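Local coordinates for LPS-assembly lipoprotein LptE (Acinetobacter baumannii, PDB 5TSE), which probably binds lipopolysaccharide and, together with LptD, takes part in assembling it at the surface of the outer membrane, at residues A[91-103]-A[113-125]. Numbering follows the deposited sequence.
Sequences PRTLTAARSYQYD and QESYLQRIVIDDL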
loop_
_atom_site.group_PDB
_atom_site.type_symbol
_atom_site.label_atom_id
_atom_site.label_comp_id
_atom_site.label_asym_id
_atom_site.label_seq_id
_atom_site.Cartn_x
_atom_site.Cartn_y
_atom_site.Cartn_z
ATOM N N PRO A 91 13.357 -4.716 -1.861
ATOM C CA PRO A 91 11.930 -4.533 -2.115
ATOM C C PRO A 91 11.078 -5.399 -1.191
ATOM O O PRO A 91 11.514 -6.446 -0.757
ATOM C CB PRO A 91 11.751 -4.966 -3.578
ATOM C CG PRO A 91 13.109 -5.017 -4.178
ATOM C CD PRO A 91 14.102 -5.146 -3.062
ATOM N N ARG A 92 9.881 -4.924 -0.884
ATOM C CA ARG A 92 8.933 -5.619 -0.032
ATOM C C ARG A 92 7.582 -5.593 -0.747
ATOM O O ARG A 92 7.123 -4.521 -1.126
ATOM C CB ARG A 92 8.854 -4.905 1.313
ATOM C CG ARG A 92 7.706 -5.331 2.210
ATOM C CD ARG A 92 7.742 -6.808 2.587
ATOM N NE ARG A 92 8.903 -7.155 3.401
ATOM C CZ ARG A 92 9.140 -8.364 3.897
ATOM N NH1 ARG A 92 8.294 -9.367 3.673
ATOM N NH2 ARG A 92 10.226 -8.574 4.627
ATOM N N THR A 93 6.970 -6.767 -0.927
ATOM C CA THR A 93 5.685 -6.918 -1.608
ATOM C C THR A 93 4.560 -7.231 -0.614
ATOM O O THR A 93 4.613 -8.251 0.065
ATOM C CB THR A 93 5.773 -8.047 -2.661
ATOM O OG1 THR A 93 6.749 -7.692 -3.650
ATOM C CG2 THR A 93 4.434 -8.287 -3.358
ATOM N N LEU A 94 3.549 -6.361 -0.534
ATOM C CA LEU A 94 2.414 -6.559 0.381
ATOM C C LEU A 94 1.113 -6.620 -0.396
ATOM O O LEU A 94 1.043 -6.174 -1.526
ATOM C CB LEU A 94 2.319 -5.432 1.399
ATOM C CG LEU A 94 3.588 -5.109 2.172
ATOM C CD1 LEU A 94 3.278 -4.063 3.237
ATOM C CD2 LEU A 94 4.177 -6.362 2.799
ATOM N N THR A 95 0.073 -7.149 0.233
ATOM C CA THR A 95 -1.192 -7.285 -0.433
ATOM C C THR A 95 -2.349 -7.222 0.545
ATOM O O THR A 95 -2.224 -7.623 1.697
ATOM C CB THR A 95 -1.248 -8.618 -1.214
ATOM O OG1 THR A 95 -2.394 -8.638 -2.065
ATOM C CG2 THR A 95 -1.295 -9.830 -0.275
ATOM N N ALA A 96 -3.467 -6.689 0.083
ATOM C CA ALA A 96 -4.676 -6.616 0.903
ATOM C C ALA A 96 -5.795 -7.096 0.020
ATOM O O ALA A 96 -5.729 -6.936 -1.196
ATOM C CB ALA A 96 -4.934 -5.198 1.375
ATOM N N ALA A 97 -6.829 -7.673 0.621
ATOM C CA ALA A 97 -7.925 -8.198 -0.152
ATOM C C ALA A 97 -9.204 -8.387 0.631
ATOM O O ALA A 97 -9.176 -8.677 1.816
ATOM C CB ALA A 97 -7.505 -9.541 -0.732
ATOM N N ARG A 98 -10.324 -8.235 -0.064
ATOM C CA ARG A 98 -11.640 -8.488 0.490
ATOM C C ARG A 98 -12.441 -9.140 -0.623
ATOM O O ARG A 98 -12.216 -8.844 -1.804
ATOM C CB ARG A 98 -12.337 -7.197 0.919
ATOM C CG ARG A 98 -11.697 -6.446 2.064
ATOM C CD ARG A 98 -11.673 -7.257 3.347
ATOM N NE ARG A 98 -11.229 -6.429 4.471
ATOM C CZ ARG A 98 -9.964 -6.138 4.769
ATOM N NH1 ARG A 98 -8.951 -6.570 4.019
ATOM N NH2 ARG A 98 -9.704 -5.372 5.826
ATOM N N SER A 99 -13.349 -10.042 -0.267
ATOM C CA SER A 99 -14.208 -10.693 -1.260
ATOM C C SER A 99 -15.611 -10.901 -0.747
ATOM O O SER A 99 -15.823 -11.030 0.447
ATOM C CB SER A 99 -13.637 -12.047 -1.683
ATOM O OG SER A 99 -13.517 -12.920 -0.584
ATOM N N TYR A 100 -16.564 -10.957 -1.673
ATOM C CA TYR A 100 -17.962 -11.198 -1.346
ATOM C C TYR A 100 -18.504 -12.315 -2.259
ATOM O O TYR A 100 -17.896 -12.652 -3.287
ATOM C CB TYR A 100 -18.787 -9.911 -1.501
ATOM C CG TYR A 100 -18.900 -9.380 -2.918
ATOM C CD1 TYR A 100 -17.897 -8.620 -3.479
ATOM C CD2 TYR A 100 -20.033 -9.624 -3.684
ATOM C CE1 TYR A 100 -18.008 -8.124 -4.764
ATOM C CE2 TYR A 100 -20.148 -9.136 -4.981
ATOM C CZ TYR A 100 -19.131 -8.380 -5.509
ATOM O OH TYR A 100 -19.234 -7.897 -6.799
ATOM N N GLN A 101 -19.641 -12.884 -1.879
ATOM C CA GLN A 101 -20.264 -13.938 -2.670
ATOM C C GLN A 101 -21.037 -13.323 -3.832
ATOM O O GLN A 101 -21.954 -12.535 -3.614
ATOM C CB GLN A 101 -21.225 -14.766 -1.812
ATOM C CG GLN A 101 -21.925 -15.895 -2.582
ATOM C CD GLN A 101 -23.043 -16.577 -1.804
ATOM O OE1 GLN A 101 -23.234 -16.341 -0.605
ATOM N NE2 GLN A 101 -23.796 -17.431 -2.495
ATOM N N TYR A 102 -20.662 -13.669 -5.063
ATOM C CA TYR A 102 -21.403 -13.189 -6.226
ATOM C C TYR A 102 -22.760 -13.892 -6.186
ATOM O O TYR A 102 -22.833 -15.109 -5.991
ATOM C CB TYR A 102 -20.676 -13.498 -7.534
ATOM C CG TYR A 102 -21.505 -13.230 -8.776
ATOM C CD1 TYR A 102 -21.582 -11.950 -9.336
ATOM C CD2 TYR A 102 -22.216 -14.263 -9.392
ATOM C CE1 TYR A 102 -22.344 -11.711 -10.478
ATOM C CE2 TYR A 102 -22.982 -14.036 -10.527
ATOM C CZ TYR A 102 -23.046 -12.763 -11.071
ATOM O OH TYR A 102 -23.811 -12.554 -12.204
ATOM N N ASP A 103 -23.822 -13.108 -6.342
ATOM C CA ASP A 103 -25.181 -13.613 -6.307
ATOM C C ASP A 103 -25.933 -13.018 -7.490
ATOM O O ASP A 103 -26.004 -11.795 -7.626
ATOM C CB ASP A 103 -25.835 -13.206 -4.985
ATOM C CG ASP A 103 -27.208 -13.807 -4.791
ATOM O OD1 ASP A 103 -27.558 -14.776 -5.503
ATOM O OD2 ASP A 103 -27.936 -13.316 -3.901
ATOM N N GLN A 113 -21.111 -2.235 -3.453
ATOM C CA GLN A 113 -20.345 -3.207 -2.672
ATOM C C GLN A 113 -18.872 -3.169 -3.008
ATOM O O GLN A 113 -18.035 -3.143 -2.107
ATOM C CB GLN A 113 -20.836 -4.624 -2.951
ATOM C CG GLN A 113 -22.247 -4.916 -2.470
ATOM C CD GLN A 113 -22.710 -6.315 -2.839
ATOM O OE1 GLN A 113 -22.371 -6.834 -3.903
ATOM N NE2 GLN A 113 -23.508 -6.923 -1.965
ATOM N N GLU A 114 -18.555 -3.164 -4.304
ATOM C CA GLU A 114 -17.160 -3.181 -4.730
ATOM C C GLU A 114 -16.420 -1.919 -4.405
ATOM O O GLU A 114 -15.340 -1.994 -3.835
ATOM C CB GLU A 114 -17.002 -3.585 -6.212
ATOM C CG GLU A 114 -17.389 -5.043 -6.407
ATOM C CD GLU A 114 -17.110 -5.615 -7.781
ATOM O OE1 GLU A 114 -16.228 -5.110 -8.509
ATOM O OE2 GLU A 114 -17.761 -6.627 -8.108
ATOM N N SER A 115 -16.982 -0.760 -4.725
ATOM C CA SER A 115 -16.291 0.487 -4.386
ATOM C C SER A 115 -16.062 0.565 -2.854
ATOM O O SER A 115 -15.054 1.081 -2.399
ATOM C CB SER A 115 -17.067 1.690 -4.906
ATOM O OG SER A 115 -18.370 1.704 -4.380
ATOM N N TYR A 116 -17.011 0.030 -2.084
ATOM C CA TYR A 116 -16.908 -0.039 -0.608
ATOM C C TYR A 116 -15.754 -0.927 -0.180
ATOM O O TYR A 116 -14.936 -0.534 0.664
ATOM C CB TYR A 116 -18.228 -0.577 -0.034
ATOM C CG TYR A 116 -18.254 -1.037 1.423
ATOM C CD1 TYR A 116 -18.456 -0.132 2.458
ATOM C CD2 TYR A 116 -18.172 -2.391 1.746
ATOM C CE1 TYR A 116 -18.519 -0.553 3.775
ATOM C CE2 TYR A 116 -18.232 -2.828 3.066
ATOM C CZ TYR A 116 -18.416 -1.906 4.082
ATOM O OH TYR A 116 -18.506 -2.323 5.410
ATOM N N LEU A 117 -15.694 -2.133 -0.746
ATOM C CA LEU A 117 -14.620 -3.052 -0.409
ATOM C C LEU A 117 -13.283 -2.520 -0.912
ATOM O O LEU A 117 -12.283 -2.728 -0.245
ATOM C CB LEU A 117 -14.910 -4.476 -0.895
ATOM C CG LEU A 117 -16.114 -5.180 -0.214
ATOM C CD1 LEU A 117 -16.521 -6.470 -0.917
ATOM C CD2 LEU A 117 -15.876 -5.467 1.250
ATOM N N GLN A 118 -13.265 -1.791 -2.033
ATOM C CA GLN A 118 -11.990 -1.250 -2.572
ATOM C C GLN A 118 -11.367 -0.196 -1.679
ATOM O O GLN A 118 -10.143 -0.193 -1.495
ATOM C CB GLN A 118 -12.133 -0.696 -3.996
ATOM C CG GLN A 118 -12.270 -1.765 -5.071
ATOM C CD GLN A 118 -12.240 -1.209 -6.497
ATOM O OE1 GLN A 118 -12.298 0.009 -6.718
ATOM N NE2 GLN A 118 -12.145 -2.108 -7.472
ATOM N N ARG A 119 -12.194 0.705 -1.143
ATOM C CA ARG A 119 -11.702 1.734 -0.193
ATOM C C ARG A 119 -11.101 1.085 1.058
ATOM O O ARG A 119 -10.091 1.559 1.588
ATOM C CB ARG A 119 -12.800 2.744 0.181
ATOM C CG ARG A 119 -13.053 3.796 -0.899
ATOM C CD ARG A 119 -14.121 4.818 -0.519
ATOM N NE ARG A 119 -15.508 4.350 -0.709
ATOM C CZ ARG A 119 -16.270 3.716 0.193
ATOM N NH1 ARG A 119 -17.512 3.365 -0.139
ATOM N NH2 ARG A 119 -15.819 3.415 1.414
ATOM N N ILE A 120 -11.697 -0.019 1.503
ATOM C CA ILE A 120 -11.185 -0.738 2.673
ATOM C C ILE A 120 -9.827 -1.402 2.359
ATOM O O ILE A 120 -8.919 -1.377 3.186
ATOM C CB ILE A 120 -12.216 -1.755 3.200
ATOM C CG1 ILE A 120 -13.489 -1.009 3.626
ATOM C CG2 ILE A 120 -11.652 -2.538 4.391
ATOM C CD1 ILE A 120 -14.623 -1.885 4.094
ATOM N N VAL A 121 -9.674 -1.922 1.144
ATOM C CA VAL A 121 -8.432 -2.589 0.710
ATOM C C VAL A 121 -7.267 -1.601 0.644
ATOM O O VAL A 121 -6.184 -1.879 1.153
ATOM C CB VAL A 121 -8.614 -3.310 -0.661
ATOM C CG1 VAL A 121 -7.273 -3.665 -1.302
ATOM C CG2 VAL A 121 -9.499 -4.552 -0.512
ATOM N N ILE A 122 -7.498 -0.469 -0.008
ATOM C CA ILE A 122 -6.479 0.584 -0.127
ATOM C C ILE A 122 -6.052 1.044 1.261
ATOM O O ILE A 122 -4.866 1.083 1.572
ATOM C CB ILE A 122 -7.004 1.786 -0.941
ATOM C CG1 ILE A 122 -7.175 1.367 -2.394
ATOM C CG2 ILE A 122 -6.038 2.970 -0.844
ATOM C CD1 ILE A 122 -7.819 2.409 -3.287
ATOM N N ASP A 123 -7.033 1.353 2.095
ATOM C CA ASP A 123 -6.790 1.793 3.470
ATOM C C ASP A 123 -5.951 0.757 4.230
ATOM O O ASP A 123 -4.926 1.090 4.809
ATOM C CB ASP A 123 -8.117 2.002 4.184
ATOM C CG ASP A 123 -7.950 2.673 5.506
ATOM O OD1 ASP A 123 -7.500 3.842 5.504
ATOM O OD2 ASP A 123 -8.291 2.058 6.537
ATOM N N ASP A 124 -6.394 -0.500 4.194
ATOM C CA ASP A 124 -5.708 -1.632 4.836
ATOM C C ASP A 124 -4.256 -1.651 4.385
ATOM O O ASP A 124 -3.339 -1.654 5.211
ATOM C CB ASP A 124 -6.452 -2.947 4.454
ATOM C CG ASP A 124 -5.786 -4.250 5.010
ATOM O OD1 ASP A 124 -4.571 -4.276 5.278
ATOM O OD2 ASP A 124 -6.497 -5.275 5.137
ATOM N N LEU A 125 -4.043 -1.607 3.075
ATOM C CA LEU A 125 -2.691 -1.635 2.538
ATOM C C LEU A 125 -1.866 -0.412 2.961
ATOM O O LEU A 125 -0.701 -0.557 3.277
ATOM C CB LEU A 125 -2.702 -1.795 1.016
ATOM C CG LEU A 125 -1.330 -1.991 0.362
ATOM C CD1 LEU A 125 -0.563 -3.130 1.034
ATOM C CD2 LEU A 125 -1.471 -2.258 -1.120
#
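Arg98 reaches from strand 92-101 to Asp124 on helix 113-125 and holds one carboxylate oxygen end-on with two nitrogens. NH1 donates to Asp124 OD2 at 3.0 Å, the straighter bond, and NH2 to the same OD2 at 3.3 Å, a more bent one. OD2 lies near the guanidinium plane and is approached on its anti side, the two planar groups being turned 73° apart. Ile120 CG2 packs over one guanidinium face, 3.7 Å from Arg98 NH2, while the arginine methylenes run alongside Val121 CG2. A bend at chi2 (-62°) folds the arginine chain back so that NH1 also donates to Ala97 O, from above the carbonyl plane.

At the strand's far end Tyr100 lies across Glu114, whose OE2 sits at the ring edge beside the hydroxyl; the hydrogen bond is modelled implausibly short, so its length is doubtful. Leu117 CD1 meets Tyr100 CD1 at 3.6 Å. Toward the start of the strand, beyond Arg98, Ala96 CB rests 3.6 Å from Val121 O, its small side chain allowing close approach, and Leu125 CD1 touches Leu94 CB at 3.7 Å.

Further out, Gln128 donates to Asp124 OD1 and Thr95 O, and Arg60 forms a salt bridge with Glu114 OE1. The C-terminal helix thus lies nearly antiparallel (156°) along the sheet's edge strand, joined by an apolar seam from Leu94 and Leu125 to Leu117 and Tyr100, with the Arg98-Asp124 salt bridge along its flank and the Tyr100-Glu114 pair at one end; Arg98 probably favours the ionised form of Asp124.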